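PDB 3JQY: polysialic acid O-acetyltransferase from Escherichia coli, which transfers acetyl groups from acetyl-CoA to the O7 or O9 hydroxyls of capsular polysialic acid, preferring long polymers. Local coordinates for residues I78-H89 / I98-G109; I158-I166 / V176-V184. One frame throughout, in Å; residues are numbered along the deposited sequence.

Contact 1: I78-H89 / I98-G109; sequences IFRGDNNYVRIH and IVATKGSKVIIG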
loop_
_atom_site.group_PDB
_atom_site.type_symbol
_atom_site.label_atom_id
_atom_site.label_comp_id
_atom_site.label_asym_id
_atom_site.label_seq_id
_atom_site.Cartn_x
_atom_site.Cartn_y
_atom_site.Cartn_z
ATOM N N ILE B 78 -7.752 -0.985 22.248
ATOM C CA ILE B 78 -8.242 -2.287 22.673
ATOM C C ILE B 78 -7.212 -2.957 23.562
ATOM O O ILE B 78 -6.037 -3.048 23.201
ATOM C CB ILE B 78 -8.554 -3.198 21.475
ATOM C CG1 ILE B 78 -9.593 -2.538 20.571
ATOM C CG2 ILE B 78 -9.035 -4.564 21.968
ATOM C CD1 ILE B 78 -9.867 -3.297 19.297
ATOM N N PHE B 79 -7.656 -3.412 24.728
ATOM C CA PHE B 79 -6.794 -4.140 25.659
ATOM C C PHE B 79 -7.150 -5.622 25.617
ATOM O O PHE B 79 -8.286 -5.996 25.918
ATOM C CB PHE B 79 -6.979 -3.614 27.088
ATOM C CG PHE B 79 -6.401 -2.250 27.311
ATOM C CD1 PHE B 79 -7.201 -1.120 27.217
ATOM C CD2 PHE B 79 -5.057 -2.094 27.603
ATOM C CE1 PHE B 79 -6.671 0.143 27.419
ATOM C CE2 PHE B 79 -4.518 -0.829 27.813
ATOM C CZ PHE B 79 -5.324 0.286 27.719
ATOM N N ARG B 80 -6.191 -6.457 25.230
ATOM C CA ARG B 80 -6.398 -7.909 25.210
ATOM C C ARG B 80 -5.550 -8.550 26.299
ATOM O O ARG B 80 -4.334 -8.385 26.336
ATOM C CB ARG B 80 -6.040 -8.493 23.839
ATOM C CG ARG B 80 -6.817 -7.885 22.675
ATOM C CD ARG B 80 -6.680 -8.754 21.433
ATOM N NE ARG B 80 -7.027 -8.047 20.201
ATOM C CZ ARG B 80 -8.270 -7.803 19.802
ATOM N NH1 ARG B 80 -9.300 -8.197 20.540
ATOM N NH2 ARG B 80 -8.479 -7.153 18.665
ATOM N N GLY B 81 -6.186 -9.279 27.205
ATOM C CA GLY B 81 -5.438 -9.863 28.294
ATOM C C GLY B 81 -5.173 -8.836 29.377
ATOM O O GLY B 81 -5.852 -7.808 29.446
ATOM N N ASP B 82 -4.161 -9.098 30.199
ATOM C CA ASP B 82 -3.987 -8.386 31.464
ATOM C C ASP B 82 -2.708 -7.564 31.538
ATOM O O ASP B 82 -1.746 -7.818 30.808
ATOM C CB ASP B 82 -3.958 -9.389 32.627
ATOM C CG ASP B 82 -5.113 -10.375 32.593
ATOM O OD1 ASP B 82 -6.166 -10.065 31.999
ATOM O OD2 ASP B 82 -4.965 -11.472 33.175
ATOM N N ASN B 83 -2.708 -6.589 32.445
ATOM C CA ASN B 83 -1.505 -5.860 32.809
ATOM C C ASN B 83 -0.896 -5.060 31.663
ATOM O O ASN B 83 0.320 -4.846 31.629
ATOM C CB ASN B 83 -0.463 -6.821 33.390
ATOM C CG ASN B 83 -0.994 -7.598 34.582
ATOM O OD1 ASN B 83 -1.555 -7.019 35.509
ATOM N ND2 ASN B 83 -0.820 -8.915 34.560
ATOM N N ASN B 84 -1.738 -4.643 30.722
ATOM C CA ASN B 84 -1.323 -3.732 29.656
ATOM C C ASN B 84 -1.378 -2.284 30.123
ATOM O O ASN B 84 -2.099 -1.958 31.065
ATOM C CB ASN B 84 -2.243 -3.876 28.436
ATOM C CG ASN B 84 -2.225 -5.275 27.849
ATOM O OD1 ASN B 84 -1.263 -5.676 27.206
ATOM N ND2 ASN B 84 -3.308 -6.009 28.044
ATOM N N TYR B 85 -0.637 -1.415 29.437
ATOM C CA TYR B 85 -0.493 -0.012 29.834
ATOM C C TYR B 85 -0.354 0.821 28.571
ATOM O O TYR B 85 0.496 0.538 27.729
ATOM C CB TYR B 85 0.765 0.143 30.691
ATOM C CG TYR B 85 1.102 1.550 31.148
ATOM C CD1 TYR B 85 0.540 2.086 32.301
ATOM C CD2 TYR B 85 2.011 2.330 30.439
ATOM C CE1 TYR B 85 0.866 3.367 32.731
ATOM C CE2 TYR B 85 2.343 3.609 30.860
ATOM C CZ TYR B 85 1.768 4.122 32.001
ATOM O OH TYR B 85 2.105 5.394 32.405
ATOM N N VAL B 86 -1.212 1.824 28.426
ATOM C CA VAL B 86 -1.122 2.761 27.310
ATOM C C VAL B 86 -1.162 4.177 27.880
ATOM O O VAL B 86 -2.068 4.522 28.647
ATOM C CB VAL B 86 -2.285 2.578 26.305
ATOM C CG1 VAL B 86 -2.225 3.631 25.193
ATOM C CG2 VAL B 86 -2.264 1.169 25.704
ATOM N N ARG B 87 -0.171 4.990 27.521
ATOM C CA ARG B 87 -0.131 6.366 27.991
ATOM C C ARG B 87 0.105 7.302 26.828
ATOM O O ARG B 87 1.080 7.152 26.079
ATOM C CB ARG B 87 0.969 6.576 29.032
ATOM C CG ARG B 87 1.062 8.015 29.533
ATOM C CD ARG B 87 2.214 8.185 30.537
ATOM N NE ARG B 87 2.325 9.566 31.017
ATOM C CZ ARG B 87 3.255 9.996 31.868
ATOM N NH1 ARG B 87 4.167 9.156 32.340
ATOM N NH2 ARG B 87 3.275 11.271 32.245
ATOM N N ILE B 88 -0.792 8.266 26.681
ATOM C CA ILE B 88 -0.685 9.250 25.619
ATOM C C ILE B 88 -0.426 10.618 26.239
ATOM O O ILE B 88 -1.266 11.152 26.957
ATOM C CB ILE B 88 -1.952 9.265 24.758
ATOM C CG1 ILE B 88 -2.198 7.873 24.164
ATOM C CG2 ILE B 88 -1.844 10.315 23.657
ATOM C CD1 ILE B 88 -3.430 7.774 23.294
ATOM N N HIS B 89 0.751 11.170 25.964
ATOM C CA HIS B 89 1.203 12.398 26.626
ATOM C C HIS B 89 0.559 13.670 26.074
ATOM O O HIS B 89 0.058 13.695 24.951
ATOM C CB HIS B 89 2.724 12.529 26.522
ATOM C CG HIS B 89 3.487 11.646 27.463
ATOM N ND1 HIS B 89 3.562 10.279 27.310
ATOM C CD2 HIS B 89 4.241 11.946 28.548
ATOM C CE1 HIS B 89 4.316 9.771 28.269
ATOM N NE2 HIS B 89 4.739 10.761 29.034
ATOM N N ILE B 98 -5.016 1.280 18.467
ATOM C CA ILE B 98 -3.931 0.788 19.301
ATOM C C ILE B 98 -4.391 -0.474 20.012
ATOM O O ILE B 98 -5.353 -0.442 20.771
ATOM C CB ILE B 98 -3.526 1.812 20.377
ATOM C CG1 ILE B 98 -3.026 3.111 19.731
ATOM C CG2 ILE B 98 -2.462 1.218 21.292
ATOM C CD1 ILE B 98 -2.736 4.211 20.749
ATOM N N VAL B 99 -3.709 -1.585 19.765
ATOM C CA VAL B 99 -4.046 -2.834 20.438
ATOM C C VAL B 99 -2.891 -3.258 21.340
ATOM O O VAL B 99 -1.785 -3.523 20.861
ATOM C CB VAL B 99 -4.403 -3.945 19.426
ATOM C CG1 VAL B 99 -4.824 -5.229 20.147
ATOM C CG2 VAL B 99 -5.509 -3.458 18.489
ATOM N N ALA B 100 -3.164 -3.311 22.645
ATOM C CA ALA B 100 -2.177 -3.686 23.659
ATOM C C ALA B 100 -2.525 -5.067 24.186
ATOM O O ALA B 100 -3.570 -5.257 24.809
ATOM C CB ALA B 100 -2.161 -2.664 24.802
ATOM N N THR B 101 -1.645 -6.028 23.936
ATOM C CA THR B 101 -1.992 -7.436 24.097
ATOM C C THR B 101 -1.061 -8.146 25.063
ATOM O O THR B 101 0.163 -8.079 24.930
ATOM C CB THR B 101 -1.923 -8.173 22.735
ATOM O OG1 THR B 101 -2.889 -7.620 21.833
ATOM C CG2 THR B 101 -2.192 -9.660 22.913
ATOM N N LYS B 102 -1.639 -8.809 26.031
ATOM C CA LYS B 102 -0.903 -9.656 26.927
ATOM C C LYS B 102 0.297 -9.064 27.643
ATOM O O LYS B 102 1.361 -9.638 27.692
ATOM C CB LYS B 102 -0.492 -10.910 26.217
ATOM C CG LYS B 102 -1.637 -11.778 25.883
ATOM C CD LYS B 102 -1.251 -12.844 24.903
ATOM C CE LYS B 102 -2.261 -13.830 24.847
ATOM N NZ LYS B 102 -2.927 -13.902 23.600
ATOM N N GLY B 103 0.064 -7.923 28.231
ATOM C CA GLY B 103 1.086 -7.283 29.038
ATOM C C GLY B 103 2.014 -6.404 28.230
ATOM O O GLY B 103 3.223 -6.403 28.452
ATOM N N SER B 104 1.449 -5.650 27.290
ATOM C CA SER B 104 2.242 -4.739 26.477
ATOM C C SER B 104 2.138 -3.308 27.005
ATOM O O SER B 104 1.186 -2.961 27.703
ATOM C CB SER B 104 1.775 -4.788 25.020
ATOM O OG SER B 104 2.007 -6.069 24.452
ATOM N N LYS B 105 3.128 -2.488 26.660
ATOM C CA LYS B 105 3.121 -1.065 26.975
ATOM C C LYS B 105 3.203 -0.262 25.683
ATOM O O LYS B 105 4.046 -0.523 24.836
ATOM C CB LYS B 105 4.307 -0.702 27.869
ATOM C CG LYS B 105 4.325 -1.393 29.216
ATOM C CD LYS B 105 5.452 -0.830 30.081
ATOM C CE LYS B 105 5.899 -1.822 31.144
ATOM N NZ LYS B 105 4.811 -2.151 32.106
ATOM N N VAL B 106 2.316 0.711 25.526
ATOM C CA VAL B 106 2.358 1.577 24.355
ATOM C C VAL B 106 2.383 2.995 24.890
ATOM O O VAL B 106 1.507 3.384 25.650
ATOM C CB VAL B 106 1.146 1.367 23.437
ATOM C CG1 VAL B 106 1.181 2.345 22.262
ATOM C CG2 VAL B 106 1.118 -0.080 22.921
ATOM N N ILE B 107 3.410 3.747 24.514
ATOM C CA ILE B 107 3.590 5.109 24.999
ATOM C C ILE B 107 3.766 6.051 23.823
ATOM O O ILE B 107 4.531 5.768 22.909
ATOM C CB ILE B 107 4.839 5.239 25.902
ATOM C CG1 ILE B 107 4.846 4.160 26.990
ATOM C CG2 ILE B 107 4.926 6.644 26.499
ATOM C CD1 ILE B 107 3.610 4.140 27.852
ATOM N N ILE B 108 3.053 7.170 23.855
ATOM C CA ILE B 108 3.159 8.179 22.813
ATOM C C ILE B 108 3.501 9.520 23.461
ATOM O O ILE B 108 2.777 9.998 24.328
ATOM C CB ILE B 108 1.851 8.272 22.035
ATOM C CG1 ILE B 108 1.555 6.915 21.371
ATOM C CG2 ILE B 108 1.919 9.398 21.005
ATOM C CD1 ILE B 108 0.219 6.843 20.676
ATOM N N GLY B 109 4.619 10.108 23.050
ATOM C CA GLY B 109 5.169 11.278 23.715
ATOM C C GLY B 109 4.453 12.589 23.435
ATOM O O GLY B 109 3.490 12.644 22.675
HETATM O O HOH W 1 2.373 -3.224 31.008
#

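Contact 2: I158-I166 / V176-V184; sequences INWAKDIII and VSIMKGVSV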
loop_
_atom_site.group_PDB
_atom_site.type_symbol
_atom_site.label_atom_id
_atom_site.label_comp_id
_atom_site.label_asym_id
_atom_site.label_seq_id
_atom_site.Cartn_x
_atom_site.Cartn_y
_atom_site.Cartn_z
ATOM N N ILE B 158 11.074 -18.861 16.485
ATOM C CA ILE B 158 12.131 -17.891 16.226
ATOM C C ILE B 158 11.654 -16.498 15.816
ATOM O O ILE B 158 12.468 -15.664 15.411
ATOM C CB ILE B 158 13.126 -18.391 15.154
ATOM C CG1 ILE B 158 12.391 -18.726 13.850
ATOM C CG2 ILE B 158 13.906 -19.581 15.677
ATOM C CD1 ILE B 158 13.306 -19.019 12.683
ATOM N N ASN B 159 10.352 -16.242 15.904
ATOM C CA ASN B 159 9.840 -14.907 15.586
ATOM C C ASN B 159 9.047 -14.322 16.744
ATOM O O ASN B 159 7.947 -13.793 16.552
ATOM C CB ASN B 159 8.978 -14.921 14.318
ATOM C CG ASN B 159 7.653 -15.628 14.523
ATOM O OD1 ASN B 159 7.537 -16.530 15.358
ATOM N ND2 ASN B 159 6.640 -15.217 13.765
ATOM N N TRP B 160 9.596 -14.431 17.950
ATOM C CA TRP B 160 8.988 -13.809 19.120
ATOM C C TRP B 160 8.829 -12.302 18.891
ATOM O O TRP B 160 9.645 -11.676 18.218
ATOM C CB TRP B 160 9.842 -14.060 20.367
ATOM C CG TRP B 160 9.893 -15.506 20.803
ATOM C CD1 TRP B 160 10.949 -16.366 20.680
ATOM C CD2 TRP B 160 8.846 -16.248 21.443
ATOM N NE1 TRP B 160 10.619 -17.600 21.197
ATOM C CE2 TRP B 160 9.335 -17.552 21.670
ATOM C CE3 TRP B 160 7.540 -15.939 21.836
ATOM C CZ2 TRP B 160 8.564 -18.542 22.278
ATOM C CZ3 TRP B 160 6.776 -16.924 22.444
ATOM C CH2 TRP B 160 7.291 -18.210 22.658
ATOM N N ALA B 161 7.769 -11.726 19.450
ATOM C CA ALA B 161 7.562 -10.284 19.370
ATOM C C ALA B 161 8.757 -9.547 19.957
ATOM O O ALA B 161 9.391 -10.031 20.903
ATOM C CB ALA B 161 6.283 -9.887 20.095
ATOM N N LYS B 162 9.052 -8.373 19.399
ATOM C CA LYS B 162 10.171 -7.543 19.847
ATOM C C LYS B 162 9.781 -6.061 19.806
ATOM O O LYS B 162 9.063 -5.630 18.899
ATOM C CB LYS B 162 11.406 -7.789 18.985
ATOM C CG LYS B 162 11.915 -9.231 19.040
ATOM C CD LYS B 162 13.287 -9.369 18.392
ATOM C CE LYS B 162 13.810 -10.796 18.519
ATOM N NZ LYS B 162 13.677 -11.321 19.912
ATOM N N ASP B 163 10.260 -5.297 20.785
ATOM C CA ASP B 163 9.874 -3.893 20.947
ATOM C C ASP B 163 10.154 -3.023 19.721
ATOM O O ASP B 163 11.145 -3.211 19.014
ATOM C CB ASP B 163 10.615 -3.254 22.131
ATOM C CG ASP B 163 10.270 -3.886 23.469
ATOM O OD1 ASP B 163 9.365 -4.739 23.550
ATOM O OD2 ASP B 163 10.924 -3.509 24.460
ATOM N N ILE B 164 9.292 -2.034 19.503
ATOM C CA ILE B 164 9.567 -0.986 18.528
ATOM C C ILE B 164 9.758 0.322 19.281
ATOM O O ILE B 164 8.957 0.672 20.140
ATOM C CB ILE B 164 8.415 -0.831 17.505
ATOM C CG1 ILE B 164 8.339 -2.079 16.625
ATOM C CG2 ILE B 164 8.640 0.395 16.644
ATOM C CD1 ILE B 164 7.047 -2.229 15.854
ATOM N N ILE B 165 10.828 1.034 18.965
ATOM C CA ILE B 165 11.162 2.261 19.681
ATOM C C ILE B 165 11.442 3.377 18.691
ATOM O O ILE B 165 12.475 3.383 18.022
ATOM C CB ILE B 165 12.392 2.070 20.603
ATOM C CG1 ILE B 165 12.183 0.878 21.538
ATOM C CG2 ILE B 165 12.657 3.336 21.409
ATOM C CD1 ILE B 165 10.945 0.974 22.401
ATOM N N ILE B 166 10.498 4.301 18.573
ATOM C CA ILE B 166 10.700 5.482 17.750
ATOM C C ILE B 166 11.151 6.627 18.651
ATOM O O ILE B 166 10.424 7.048 19.541
ATOM C CB ILE B 166 9.415 5.857 16.989
ATOM C CG1 ILE B 166 8.925 4.656 16.172
ATOM C CG2 ILE B 166 9.648 7.085 16.107
ATOM C CD1 ILE B 166 7.583 4.854 15.527
ATOM N N VAL B 176 3.676 3.464 5.667
ATOM C CA VAL B 176 4.904 2.838 6.149
ATOM C C VAL B 176 4.548 1.786 7.180
ATOM O O VAL B 176 3.653 1.999 7.987
ATOM C CB VAL B 176 5.782 3.872 6.879
ATOM C CG1 VAL B 176 6.826 3.178 7.764
ATOM C CG2 VAL B 176 6.454 4.807 5.882
ATOM N N SER B 177 5.252 0.658 7.151
ATOM C CA SER B 177 5.210 -0.299 8.253
ATOM C C SER B 177 6.574 -0.340 8.905
ATOM O O SER B 177 7.612 -0.401 8.224
ATOM C CB SER B 177 4.850 -1.702 7.768
ATOM O OG SER B 177 3.464 -1.812 7.528
ATOM N N ILE B 178 6.569 -0.289 10.225
ATOM C CA ILE B 178 7.771 -0.552 10.995
ATOM C C ILE B 178 7.581 -1.900 11.681
ATOM O O ILE B 178 6.608 -2.101 12.407
ATOM C CB ILE B 178 8.039 0.566 12.005
ATOM C CG1 ILE B 178 8.267 1.889 11.273
ATOM C CG2 ILE B 178 9.254 0.237 12.858
ATOM C CD1 ILE B 178 8.637 3.035 12.184
ATOM N N MET B 179 8.495 -2.830 11.421
ATOM C CA MET B 179 8.359 -4.206 11.912
ATOM C C MET B 179 9.042 -4.437 13.261
ATOM O O MET B 179 9.638 -3.523 13.831
ATOM C CB MET B 179 8.878 -5.199 10.866
ATOM C CG MET B 179 8.167 -5.110 9.516
ATOM S SD MET B 179 6.362 -5.165 9.675
ATOM C CE MET B 179 5.887 -5.633 8.010
ATOM N N LYS B 180 8.947 -5.661 13.779
ATOM C CA LYS B 180 9.347 -5.903 15.162
ATOM C C LYS B 180 10.840 -5.687 15.404
ATOM O O LYS B 180 11.676 -5.943 14.526
ATOM C CB LYS B 180 8.936 -7.305 15.619
ATOM C CG LYS B 180 9.695 -8.438 14.931
ATOM C CD LYS B 180 9.082 -9.781 15.319
ATOM C CE LYS B 180 9.755 -10.935 14.592
ATOM N NZ LYS B 180 9.626 -10.804 13.108
ATOM N N GLY B 181 11.161 -5.191 16.592
ATOM C CA GLY B 181 12.539 -5.079 17.033
ATOM C C GLY B 181 13.276 -3.885 16.464
ATOM O O GLY B 181 14.489 -3.766 16.631
ATOM N N VAL B 182 12.553 -2.997 15.793
ATOM C CA VAL B 182 13.188 -1.861 15.144
ATOM C C VAL B 182 13.220 -0.620 16.038
ATOM O O VAL B 182 12.217 -0.251 16.657
ATOM C CB VAL B 182 12.480 -1.507 13.816
ATOM C CG1 VAL B 182 12.979 -0.161 13.277
ATOM C CG2 VAL B 182 12.696 -2.609 12.795
ATOM N N SER B 183 14.390 0.010 16.100
ATOM C CA SER B 183 14.548 1.325 16.709
ATOM C C SER B 183 14.841 2.334 15.605
ATOM O O SER B 183 15.602 2.040 14.679
ATOM C CB SER B 183 15.716 1.317 17.693
ATOM O OG SER B 183 15.410 0.529 18.829
ATOM N N VAL B 184 14.235 3.513 15.705
ATOM C CA VAL B 184 14.522 4.619 14.795
ATOM C C VAL B 184 15.081 5.790 15.592
ATOM O O VAL B 184 14.419 6.311 16.489
ATOM C CB VAL B 184 13.275 5.088 14.036
ATOM C CG1 VAL B 184 13.626 6.266 13.142
ATOM C CG2 VAL B 184 12.694 3.945 13.204
#

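Contact 1: I78-H89 / I98-G109
With CG beside the backbone N (chi1 -60°), the side-chain amide of N84 reaches into the turn T101-S104 of the next coil and binds it through OD1. That oxygen takes a nearly straight bond from the backbone N of S104 (2.7 Å, 168°) and a weak, bent one from N of G103, while ND2 turns back and sits above the carbonyl plane of R80 O at 3.1 Å. R80 O also accepts from the backbone N of K102, tying both turns together. N84 CB lies in plane at the F79 ring edge and also touches A100 CB at 3.8 Å. V86 CG2 meets A100 CB at 3.9 Å, and V86 lies alongside V106, both pointing to the interior with F79 and I88; the F79 ring also meets that of F57 on the preceding coil, their planes nearly parallel.

On the outer face, one of the two modelled I107 conformers touches the rim of the Y85 ring with CD1 and the H89 ring edge with CG2. H89 ND1 joins its own backbone N on I108 O. R87, salt-bridged to E67, holds its guanidinium flat over one face of H89. In this left-handed beta-helix, strands of successive coils pair in parallel on both sides of the corner, the register shifting by one residue across it. Hydrocarbon thus fills the interior, and the buried N84 amide spends its polar atoms on bonding one turn to the next.

Contact 2: I158-I166 / V176-V184
I165 and I166 pair in parallel with S183 and V184, I165 N bonding to V182 O and V184 N to I165 O, while a type II turn from M179 to V182 carries the chain round the corner beneath I164. I164 fills the inside of this corner. Its CG1 branch, set beside the backbone N (chi1 -67°), reaches the two successive carbonyl oxygens of I178 and M179, with CD1 3.5 Å from I178 O and CG1 3.4 Å from M179 O. The other branch, CG2, crosses against CG2 of I178 at 3.8 Å. Cutting I164 back to an alanine is likely to leave I178 CG2 without its methyl neighbour and open a gap by the I178 and M179 carbonyls.

Outside the corner, K180 takes the crowded position between backbone N and carbonyl carbon (chi1 68°), which lays its chain along the segment leading into the strand. Its CD lies 3.5 Å from W160 O, CE passes N159, and NZ forms a salt bridge with D145. N159 ND2 bonds to the same carboxylate oxygen of D145. G181 has a positive phi and packs so closely on K162 CB that a side chain would be tight there; its N gives a weak bond to K162 O. D145 and K180 probably belong to the acetyl-CoA site, so the contact sets a K180-D145-N159 polar cluster, consistent with cofactor binding, beside an aliphatic interior.

Contacts 1 and 2 follow one another along the left-handed beta-helix, their centres about 16 Å apart and their nearest atoms about 7 Å apart, without touching. Both draw on the same two parallel sheets: one holds strands 85-88, 105-108, 164-166 and 183-184, the other 71-80, 97-101 and 176-178. Each is partly buried, with mainly apolar side chains inside and a mixed outer face. Contact 1 pairs two successive coils along two of their three sides and the corner between, and carries its polar bond into that corner on a buried asparagine. Contact 2 has only two bridged residue pairs, its first segment arriving as a loop, and K180 and N159 meet at D145 of the probable acetyl-CoA site.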